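Local coordinates for serine acetyltransferase 1, putative (Entamoeba histolytica, PDB 7BW9), which probably transfers an acetyl group from acetyl-CoA to L-serine, a step of cysteine biosynthesis, and here holds cysteine in pockets between its subunits, at residues Gln17-Ala22 against Thr98-Val103; Gln105-Ala110 against Ala121-Ser126; Thr112-Ala117 against Phe177-Val182; Glu153-Ile158 against Ile166-Ser171. One frame throughout, in Å; residues are numbered along the deposited sequence.

Contact 1. Residues Gln17-Ala22 against Thr98-Val103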
# COMPACT_ATOMS: atom_id res chain seq x y z
N GLN A 17 -30.19 -11.81 -12.32
CA GLN A 17 -30.78 -13.01 -12.90
C GLN A 17 -30.31 -13.24 -14.33
O GLN A 17 -30.11 -14.40 -14.72
CB GLN A 17 -32.30 -12.92 -12.82
CG GLN A 17 -32.78 -12.73 -11.38
CD GLN A 17 -34.29 -12.75 -11.22
OE1 GLN A 17 -35.02 -12.05 -11.93
NE2 GLN A 17 -34.77 -13.55 -10.28
N SER A 18 -30.06 -12.19 -15.10
CA SER A 18 -29.53 -12.35 -16.44
C SER A 18 -28.04 -12.65 -16.47
O SER A 18 -27.48 -12.80 -17.55
CB SER A 18 -29.80 -11.10 -17.28
OG SER A 18 -29.32 -9.95 -16.61
N ASP A 19 -27.38 -12.74 -15.31
CA ASP A 19 -25.95 -12.99 -15.29
C ASP A 19 -25.63 -14.33 -15.95
O ASP A 19 -26.38 -15.30 -15.82
CB ASP A 19 -25.43 -13.01 -13.86
CG ASP A 19 -25.10 -11.64 -13.34
OD1 ASP A 19 -25.06 -10.68 -14.14
OD2 ASP A 19 -24.87 -11.53 -12.13
N ASN A 20 -24.49 -14.37 -16.63
CA ASN A 20 -23.96 -15.66 -17.03
C ASN A 20 -23.71 -16.52 -15.80
O ASN A 20 -23.40 -16.02 -14.72
CB ASN A 20 -22.66 -15.50 -17.83
CG ASN A 20 -22.23 -16.80 -18.48
OD1 ASN A 20 -21.59 -17.64 -17.86
ND2 ASN A 20 -22.60 -16.97 -19.75
N ILE A 21 -23.84 -17.83 -15.99
CA ILE A 21 -23.67 -18.81 -14.92
C ILE A 21 -22.34 -18.63 -14.21
O ILE A 21 -22.22 -18.94 -13.01
CB ILE A 21 -23.80 -20.24 -15.50
CG1 ILE A 21 -24.92 -20.30 -16.55
CG2 ILE A 21 -24.05 -21.25 -14.41
CD1 ILE A 21 -24.47 -19.97 -17.97
N ALA A 22 -21.32 -18.15 -14.92
CA ALA A 22 -19.99 -18.04 -14.33
C ALA A 22 -19.96 -17.03 -13.19
O ALA A 22 -19.10 -17.13 -12.30
CB ALA A 22 -18.97 -17.64 -15.41
N THR A 98 -25.44 -0.02 -15.36
CA THR A 98 -24.35 0.19 -16.32
C THR A 98 -22.99 -0.08 -15.67
O THR A 98 -22.14 -0.78 -16.24
CB THR A 98 -24.42 1.61 -16.87
OG1 THR A 98 -25.72 1.84 -17.41
CG2 THR A 98 -23.35 1.83 -17.94
N ILE A 99 -22.79 0.46 -14.46
CA ILE A 99 -21.55 0.23 -13.73
C ILE A 99 -21.34 -1.26 -13.49
O ILE A 99 -20.23 -1.78 -13.68
CB ILE A 99 -21.56 1.00 -12.39
CG1 ILE A 99 -21.56 2.50 -12.64
CG2 ILE A 99 -20.36 0.63 -11.53
CD1 ILE A 99 -21.71 3.28 -11.35
N ARG A 100 -22.40 -1.96 -13.07
CA ARG A 100 -22.29 -3.40 -12.84
C ARG A 100 -21.82 -4.14 -14.09
O ARG A 100 -20.96 -5.02 -14.02
CB ARG A 100 -23.62 -3.96 -12.34
CG ARG A 100 -23.51 -5.41 -11.93
CD ARG A 100 -24.82 -6.00 -11.33
NE ARG A 100 -24.50 -7.29 -10.76
CZ ARG A 100 -24.68 -8.46 -11.36
NH1 ARG A 100 -25.26 -8.53 -12.56
NH2 ARG A 100 -24.30 -9.57 -10.75
N GLU A 101 -22.41 -3.81 -15.25
CA GLU A 101 -22.03 -4.47 -16.49
C GLU A 101 -20.58 -4.18 -16.85
O GLU A 101 -19.88 -5.06 -17.38
CB GLU A 101 -22.95 -4.04 -17.64
CG GLU A 101 -24.42 -4.39 -17.44
CD GLU A 101 -24.62 -5.79 -16.87
OE1 GLU A 101 -24.32 -6.78 -17.58
OE2 GLU A 101 -25.08 -5.91 -15.71
N LEU A 102 -20.11 -2.96 -16.56
CA LEU A 102 -18.71 -2.61 -16.79
C LEU A 102 -17.76 -3.38 -15.87
O LEU A 102 -16.72 -3.88 -16.31
CB LEU A 102 -18.51 -1.09 -16.61
CG LEU A 102 -19.02 -0.19 -17.75
CD1 LEU A 102 -18.89 1.28 -17.38
CD2 LEU A 102 -18.31 -0.47 -19.07
N VAL A 103 -18.12 -3.50 -14.59
CA VAL A 103 -17.28 -4.25 -13.66
C VAL A 103 -17.19 -5.71 -14.08
O VAL A 103 -16.11 -6.32 -14.04
CB VAL A 103 -17.81 -4.08 -12.22
CG1 VAL A 103 -17.17 -5.09 -11.28
CG2 VAL A 103 -17.57 -2.64 -11.73

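Contact 2. Residues Gln105-Ala110 against Ala121-Ser126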
# COMPACT_ATOMS: atom_id res chain seq x y z
N GLN A 105 -17.21 -6.82 -17.07
CA GLN A 105 -16.25 -6.92 -18.15
C GLN A 105 -14.82 -6.74 -17.66
O GLN A 105 -13.91 -7.39 -18.17
CB GLN A 105 -16.59 -5.92 -19.24
CG GLN A 105 -17.98 -6.19 -19.84
CD GLN A 105 -18.35 -5.17 -20.88
OE1 GLN A 105 -18.78 -5.51 -21.98
NE2 GLN A 105 -18.17 -3.90 -20.55
N ASP A 106 -14.60 -5.90 -16.63
CA ASP A 106 -13.28 -5.85 -16.01
C ASP A 106 -12.89 -7.22 -15.45
O ASP A 106 -11.74 -7.66 -15.60
CB ASP A 106 -13.23 -4.79 -14.90
CG ASP A 106 -13.45 -3.35 -15.42
OD1 ASP A 106 -13.07 -3.03 -16.58
OD2 ASP A 106 -14.02 -2.54 -14.65
N ILE A 107 -13.84 -7.92 -14.83
CA ILE A 107 -13.58 -9.26 -14.31
C ILE A 107 -13.22 -10.22 -15.43
O ILE A 107 -12.29 -11.02 -15.31
CB ILE A 107 -14.80 -9.76 -13.51
CG1 ILE A 107 -14.91 -9.01 -12.18
CG2 ILE A 107 -14.75 -11.28 -13.33
CD1 ILE A 107 -16.33 -8.91 -11.70
N ILE A 108 -13.97 -10.16 -16.53
CA ILE A 108 -13.64 -10.98 -17.70
C ILE A 108 -12.23 -10.67 -18.18
O ILE A 108 -11.44 -11.58 -18.47
CB ILE A 108 -14.66 -10.75 -18.83
CG1 ILE A 108 -16.05 -11.31 -18.44
CG2 ILE A 108 -14.14 -11.32 -20.15
CD1 ILE A 108 -16.02 -12.68 -17.84
N ALA A 109 -11.89 -9.38 -18.26
CA ALA A 109 -10.56 -8.97 -18.72
C ALA A 109 -9.48 -9.50 -17.79
O ALA A 109 -8.40 -9.88 -18.25
CB ALA A 109 -10.47 -7.44 -18.80
N ALA A 110 -9.76 -9.51 -16.48
CA ALA A 110 -8.80 -10.05 -15.52
C ALA A 110 -8.60 -11.54 -15.76
O ALA A 110 -7.46 -12.04 -15.70
CB ALA A 110 -9.28 -9.79 -14.08
N ALA A 121 -14.75 -16.29 -9.04
CA ALA A 121 -14.86 -16.07 -7.59
C ALA A 121 -13.58 -15.46 -7.03
O ALA A 121 -13.62 -14.45 -6.32
CB ALA A 121 -15.17 -17.39 -6.88
N MET A 122 -12.43 -16.07 -7.34
CA MET A 122 -11.15 -15.55 -6.89
C MET A 122 -10.99 -14.10 -7.31
O MET A 122 -10.63 -13.23 -6.51
CB MET A 122 -10.02 -16.41 -7.44
CG MET A 122 -8.64 -15.73 -7.39
SD MET A 122 -7.36 -16.61 -8.32
CE MET A 122 -7.42 -18.22 -7.56
N ILE A 123 -11.28 -13.81 -8.58
CA ILE A 123 -11.14 -12.46 -9.11
C ILE A 123 -12.07 -11.51 -8.37
O ILE A 123 -11.67 -10.42 -7.93
CB ILE A 123 -11.40 -12.45 -10.63
CG1 ILE A 123 -10.35 -13.28 -11.36
CG2 ILE A 123 -11.43 -11.02 -11.19
CD1 ILE A 123 -10.77 -13.68 -12.74
N ILE A 124 -13.32 -11.92 -8.20
CA ILE A 124 -14.31 -11.02 -7.62
C ILE A 124 -13.98 -10.73 -6.16
O ILE A 124 -14.11 -9.60 -5.69
CB ILE A 124 -15.72 -11.62 -7.77
CG1 ILE A 124 -16.15 -11.60 -9.23
CG2 ILE A 124 -16.70 -10.87 -6.88
CD1 ILE A 124 -17.49 -12.31 -9.49
N ARG A 125 -13.53 -11.75 -5.43
CA ARG A 125 -13.37 -11.57 -4.00
C ARG A 125 -12.04 -10.92 -3.64
O ARG A 125 -11.94 -10.25 -2.61
CB ARG A 125 -13.52 -12.92 -3.30
CG ARG A 125 -14.99 -13.26 -3.05
CD ARG A 125 -15.20 -14.49 -2.20
NE ARG A 125 -14.53 -14.44 -0.91
CZ ARG A 125 -15.03 -13.90 0.20
NH1 ARG A 125 -16.21 -13.30 0.21
NH2 ARG A 125 -14.33 -13.96 1.33
N SER A 126 -11.03 -11.10 -4.48
CA SER A 126 -9.66 -10.84 -4.05
C SER A 126 -8.81 -9.97 -4.96
O SER A 126 -7.75 -9.53 -4.52
CB SER A 126 -8.93 -12.17 -3.83
OG SER A 126 -9.57 -12.92 -2.81

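Contact 3. Residues Thr112-Ala117 against Phe177-Val182. With CYS (cysteine), chain D.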
# COMPACT_ATOMS: atom_id res chain seq x y z
N THR A 112 -9.03 -13.37 -18.58
CA THR A 112 -8.30 -13.69 -19.81
C THR A 112 -6.86 -13.20 -19.74
O THR A 112 -5.97 -13.85 -20.29
CB THR A 112 -8.98 -13.08 -21.05
OG1 THR A 112 -8.74 -11.67 -21.09
CG2 THR A 112 -10.48 -13.28 -21.01
N GLY A 113 -6.62 -12.08 -19.06
CA GLY A 113 -5.32 -11.45 -18.99
C GLY A 113 -4.36 -12.00 -17.96
O GLY A 113 -3.21 -11.56 -17.91
N ASP A 114 -4.77 -12.95 -17.12
CA ASP A 114 -3.92 -13.41 -16.02
C ASP A 114 -3.89 -14.93 -15.96
O ASP A 114 -4.90 -15.55 -15.54
CB ASP A 114 -4.37 -12.81 -14.69
CG ASP A 114 -3.45 -13.19 -13.52
OD1 ASP A 114 -2.32 -13.66 -13.77
OD2 ASP A 114 -3.88 -13.02 -12.34
N PRO A 115 -2.76 -15.56 -16.29
CA PRO A 115 -2.66 -17.02 -16.14
C PRO A 115 -2.88 -17.51 -14.71
O PRO A 115 -3.25 -18.67 -14.53
CB PRO A 115 -1.23 -17.33 -16.61
CG PRO A 115 -0.84 -16.16 -17.46
CD PRO A 115 -1.52 -14.98 -16.82
N ALA A 116 -2.68 -16.66 -13.69
CA ALA A 116 -2.90 -17.06 -12.29
C ALA A 116 -4.36 -16.95 -11.86
O ALA A 116 -4.71 -17.48 -10.80
CB ALA A 116 -2.03 -16.22 -11.35
N ALA A 117 -5.20 -16.25 -12.61
CA ALA A 117 -6.62 -16.15 -12.28
C ALA A 117 -7.32 -17.42 -12.73
O ALA A 117 -7.49 -17.66 -13.93
CB ALA A 117 -7.23 -14.91 -12.94
N PHE A 177 -7.99 -4.00 -17.15
CA PHE A 177 -7.37 -4.91 -16.18
C PHE A 177 -6.08 -4.31 -15.62
O PHE A 177 -5.13 -4.02 -16.36
CB PHE A 177 -7.08 -6.28 -16.80
CG PHE A 177 -6.40 -7.26 -15.86
CD1 PHE A 177 -6.72 -7.31 -14.50
CD2 PHE A 177 -5.47 -8.17 -16.35
CE1 PHE A 177 -6.10 -8.23 -13.65
CE2 PHE A 177 -4.84 -9.08 -15.51
CZ PHE A 177 -5.16 -9.11 -14.15
N ILE A 178 -6.05 -4.12 -14.30
CA ILE A 178 -4.83 -3.82 -13.56
C ILE A 178 -4.41 -5.09 -12.83
O ILE A 178 -5.17 -5.61 -12.00
CB ILE A 178 -5.03 -2.66 -12.57
CG1 ILE A 178 -5.28 -1.35 -13.32
CG2 ILE A 178 -3.83 -2.51 -11.64
CD1 ILE A 178 -5.64 -0.21 -12.42
N ASP A 179 -3.24 -5.62 -13.17
CA ASP A 179 -2.67 -6.78 -12.48
C ASP A 179 -1.70 -6.30 -11.42
O ASP A 179 -0.84 -5.46 -11.70
CB ASP A 179 -1.96 -7.72 -13.46
CG ASP A 179 -1.83 -9.16 -12.92
OD1 ASP A 179 -2.30 -9.44 -11.79
OD2 ASP A 179 -1.25 -10.02 -13.63
N HIS A 180 -1.85 -6.83 -10.20
CA HIS A 180 -1.01 -6.50 -9.04
C HIS A 180 -1.29 -5.08 -8.57
O HIS A 180 -1.87 -4.89 -7.49
CB HIS A 180 0.48 -6.70 -9.34
CG HIS A 180 0.82 -8.08 -9.82
ND1 HIS A 180 0.53 -9.22 -9.09
CD2 HIS A 180 1.42 -8.51 -10.96
CE1 HIS A 180 0.94 -10.29 -9.76
NE2 HIS A 180 1.47 -9.89 -10.90
N GLY A 181 -0.85 -4.06 -9.32
CA GLY A 181 -1.39 -2.73 -9.17
C GLY A 181 -0.71 -1.80 -8.18
O GLY A 181 -0.89 -0.58 -8.30
N VAL A 182 0.02 -2.31 -7.18
CA VAL A 182 0.63 -1.41 -6.20
C VAL A 182 1.58 -0.47 -6.92
O VAL A 182 2.36 -0.88 -7.78
CB VAL A 182 1.37 -2.18 -5.09
CG1 VAL A 182 2.20 -1.22 -4.26
CG2 VAL A 182 0.40 -2.90 -4.16
N CYS D . -0.14 -12.39 -12.87
CA CYS D . 0.67 -12.73 -14.07
C CYS D . 1.07 -14.22 -14.07
O CYS D . 0.78 -14.91 -13.14
CB CYS D . 1.88 -11.82 -14.17
SG CYS D . 3.05 -11.99 -12.81
OXT CYS D . 1.67 -14.64 -15.04
O HOH W 1 -1.50 -10.67 -16.36
O HOH W 2 -2.27 -11.76 -10.62

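Contact 4. Residues Glu153-Ile158 against Ile166-Ser171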
# COMPACT_ATOMS: atom_id res chain seq x y z
N GLU A 153 -11.81 11.90 -1.98
CA GLU A 153 -11.75 11.19 -0.71
C GLU A 153 -12.07 9.71 -0.89
O GLU A 153 -11.37 8.83 -0.38
CB GLU A 153 -12.72 11.84 0.28
CG GLU A 153 -12.59 11.36 1.72
CD GLU A 153 -13.72 11.89 2.61
OE1 GLU A 153 -13.60 13.02 3.14
OE2 GLU A 153 -14.74 11.18 2.76
N LEU A 154 -13.14 9.42 -1.63
CA LEU A 154 -13.49 8.04 -1.92
C LEU A 154 -12.35 7.30 -2.61
O LEU A 154 -11.96 6.20 -2.20
CB LEU A 154 -14.75 8.01 -2.78
CG LEU A 154 -15.27 6.64 -3.21
CD1 LEU A 154 -15.54 5.79 -1.97
CD2 LEU A 154 -16.55 6.86 -4.03
N MET A 155 -11.77 7.90 -3.65
CA MET A 155 -10.64 7.25 -4.31
C MET A 155 -9.44 7.10 -3.37
O MET A 155 -8.70 6.10 -3.48
CB MET A 155 -10.23 8.01 -5.57
CG MET A 155 -11.22 7.88 -6.73
SD MET A 155 -11.87 6.22 -6.94
CE MET A 155 -10.44 5.27 -7.44
N GLU A 156 -9.21 8.05 -2.46
CA GLU A 156 -8.08 7.90 -1.54
C GLU A 156 -8.33 6.77 -0.54
O GLU A 156 -7.37 6.10 -0.12
CB GLU A 156 -7.77 9.20 -0.80
CG GLU A 156 -7.13 10.29 -1.69
CD GLU A 156 -5.85 9.85 -2.41
OE1 GLU A 156 -5.11 9.00 -1.86
OE2 GLU A 156 -5.58 10.37 -3.51
N ASN A 157 -9.59 6.52 -0.18
CA ASN A 157 -9.90 5.37 0.67
C ASN A 157 -9.45 4.07 0.02
O ASN A 157 -8.80 3.23 0.65
CB ASN A 157 -11.40 5.29 0.97
CG ASN A 157 -11.85 6.31 2.00
OD1 ASN A 157 -11.04 6.89 2.72
ND2 ASN A 157 -13.16 6.54 2.07
N ILE A 158 -9.80 3.87 -1.26
CA ILE A 158 -9.47 2.61 -1.92
C ILE A 158 -7.96 2.57 -2.23
O ILE A 158 -7.35 1.49 -2.20
CB ILE A 158 -10.35 2.42 -3.18
CG1 ILE A 158 -10.27 0.98 -3.71
CG2 ILE A 158 -10.00 3.40 -4.31
CD1 ILE A 158 -10.58 -0.06 -2.68
N ILE A 166 -5.94 6.01 -8.47
CA ILE A 166 -6.63 6.44 -9.68
C ILE A 166 -7.50 7.64 -9.35
O ILE A 166 -8.33 7.59 -8.42
CB ILE A 166 -7.49 5.32 -10.29
CG1 ILE A 166 -6.66 4.09 -10.59
CG2 ILE A 166 -8.20 5.83 -11.56
CD1 ILE A 166 -7.47 2.97 -11.21
N HIS A 167 -7.35 8.71 -10.13
CA HIS A 167 -8.13 9.91 -9.87
C HIS A 167 -9.60 9.69 -10.25
O HIS A 167 -9.90 8.97 -11.20
CB HIS A 167 -7.56 11.10 -10.63
CG HIS A 167 -8.01 12.42 -10.11
ND1 HIS A 167 -9.21 12.99 -10.48
CD2 HIS A 167 -7.44 13.28 -9.23
CE1 HIS A 167 -9.37 14.14 -9.85
NE2 HIS A 167 -8.30 14.34 -9.09
N PRO A 168 -10.53 10.28 -9.50
CA PRO A 168 -11.95 10.16 -9.89
C PRO A 168 -12.26 10.74 -11.26
O PRO A 168 -13.22 10.30 -11.91
CB PRO A 168 -12.70 10.91 -8.76
CG PRO A 168 -11.66 11.83 -8.17
CD PRO A 168 -10.36 11.09 -8.28
N GLY A 169 -11.48 11.71 -11.72
CA GLY A 169 -11.71 12.27 -13.04
C GLY A 169 -11.26 11.39 -14.19
O GLY A 169 -11.71 11.61 -15.32
N THR A 170 -10.41 10.39 -13.94
CA THR A 170 -9.92 9.53 -15.01
C THR A 170 -11.08 8.91 -15.80
O THR A 170 -12.05 8.44 -15.21
CB THR A 170 -9.03 8.44 -14.42
OG1 THR A 170 -7.99 9.03 -13.64
CG2 THR A 170 -8.42 7.60 -15.51
N SER A 171 -10.96 8.94 -17.13
CA SER A 171 -11.92 8.32 -18.04
C SER A 171 -11.38 6.97 -18.51
O SER A 171 -10.31 6.92 -19.13
CB SER A 171 -12.18 9.24 -19.24
OG SER A 171 -13.10 8.64 -20.12
O HOH W 3 -7.32 5.16 -6.13

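Contact 1. Residues Gln17-Ala22 against Thr98-Val103
Asp19 and Arg100 bring together the loop that follows helix 2-17 and a turn of helix 96-113, across backbones that stay well apart: the nearest CA atoms, those of Asp19 and Glu101, are separated by 9.5 Å. One arginine spans that gap. Arg100 has CG anti to the backbone nitrogen (chi1 -173°) and runs extended from CG to NE, which carries the guanidinium away from the helix and over to the loop. There it meets the carboxylate of Asp19 coming from the opposite direction, and the two flat groups lie nearly coplanar, 22° apart. The result is a two-pronged salt bridge. Arg100 NH1 donates to Asp19 OD1 at 2.7 Å, reaching that oxygen on its syn side and somewhat out of the carboxylate plane. The second prong pairs Arg100 NH2 with Asp19 OD2; the modelled 2.5 Å is shorter than usual and its exact value doubtful. Both groups have further partners. Arg100 NE bonds to the carbonyl oxygen of Leu45 and NH1 also to Ser15 OG, while Lys104, one turn further along the helix, forms a second salt bridge with Asp19 OD1. The guanidinium is therefore tied at NE as well as at its two terminal nitrogens, which should fix its rotation. Both residues are buried, and their opposite charges meet directly inside the protein. With arginine and lysine both at hand, the carboxylate of Asp19 is probably kept ionised, and the pair links the loop just after helix 2-17 to helix 96-113 through charge rather than apolar packing.

Contact 2. Residues Gln105-Ala110 against Ala121-Ser126
Ile107 and Ala110 of helix 96-113 face Ile123 and Ile124 of the short helix 120-126, and everything that passes between them is apolar. The closest atoms belong to Ile107 and Ile124: the CD1 methyl of Ile107 comes to 3.7 Å from CG1 of Ile124, with the two side chains slanting across one another. Ile107 uses its other branch on Ile123, where CG2 meets CG2 at 4.0 Å. In each of these two residues CG2 stands anti to the backbone nitrogen (chi1 -72° in Ile107, -64° in Ile123), and this turns the paired methyls to each other between the helices. The same CG2 of Ile123 also lies 3.8 Å from Ala110 CB, so one methyl is shared by two residues a helical turn apart.

The packing belongs to the helical part of the subunit, which in serine acetyltransferases precedes the left-handed beta-helix. The segment axes approach to 9.9 Å at 120° between their directions, and the CA atoms of Ile107 and Ile123 come as near as 6.6 Å. Apolar cover from other helices continues the patch: Ile130 of helix 128-144 touches both Ile107 and Ile123, and Phe49 and Phe50 lie against Ile124.

Polar links are made by neighbouring residues. Asp106 forms a salt bridge with Arg137 and accepts from the backbone of Phe176, whereas Arg125 pairs with Glu153 of the third subunit.

Contact 3. Residues Thr112-Ala117 against Phe177-Val182
Asp114 and Asp179 form one wall of a cysteine-binding pocket at the border between subunits, where the end of helix 96-113 meets the first coil of the beta-helix. The ligand's amino nitrogen is held by two carboxylates, roughly at a right angle: CYS N donates to Asp114 OD1 at 2.7 Å and to Asp179 OD2 at 2.7 Å. These oxygens stand 3.8 Å apart, Asp114 OD1 from Asp179 OD2, and the carboxylate planes are turned 56° apart; the ammonium group probably offsets their repulsion. Asp114 OD1 also receives the backbone N-H of Ala116 from well above the carboxylate plane, an Asx turn that steadies the group. Its OD2 bonds to Tyr127 OH. Water 2 donates to Asp114 OD2 and Asp179 OD1, and water 1 to Gly113 O and Asp179 OD2. Next to Asp114, the Phe177 ring, CG anti to the backbone nitrogen (chi1 178°), puts CZ 3.8 Å from Asp114 CB and turns its edge to Gly113 O. The ligand's SG lies in the plane of the His180 ring, 3.2 Å from NE2. Asp165 of the third subunit bonds to His180 ND1, and Arg222 of that subunit to the ligand, a site between subunits typical of hexapeptide-repeat serine acetyltransferases.

Contact 4. Residues Glu153-Ile158 against Ile166-Ser171
Met155 of helix 148-162 reaches across to Ile166 and Pro168, where the chain turns into the first coil of the beta-helix. Its CB already lies 3.5 Å from the carbonyl oxygen of Ile166. CG comes to 3.4 Å from that same Ile166 O and packs 3.7 Å from CD of Pro168, the two side chains running antiparallel alongside one another. From there the chain bends at chi2 (-41°) and again at chi3 (-66°), folding SD and CE back round the Ile166 carbonyl. SD keeps a looser distance from that oxygen, but the CE methyl comes to 3.3 Å from Ile166 O. CB, CG and CE thus lie round the carbonyl oxygen, and the methyl CE also touches Ile166 CB at 4.1 Å. A water nearby accepts from Ile166 N at 2.8 Å and lies close to Met155 O.

The proline's own turn is held from within: His167 to Thr170 form a type I turn, and Gly169 N donates to His167 ND1 in the ring plane. Ala139 of helix 128-144 packs on Met155, Gln136 touches Ile166, and His140 bonds to Pro168 O. The backbone of His167 pairs with Ile186. Met155 sits where two helices meet the first strand, 165-166, of a parallel sheet of the beta-helix.

From the N terminus, contact 1 closes first, bringing the loop after helix 2-17 back to helix 96-113 over 75 intervening residues, about two thirds of them helical. The chain then runs straight on into contact 2, a short closure of ten residues between that helix and helix 120-126. Contact 3 crosses contact 2, since 112-117 lies between its segments, and it spans to the strand 177-178; the two touch, Ala110 packing on the Phe177 ring. Contact 4 nests inside the loop of contact 3 and joins helix 148-162 to the start of the beta-helix, with Ile166 and Ile178 meeting through their CD1 methyls. Helix 96-113 thus serves contacts 1, 2 and 3.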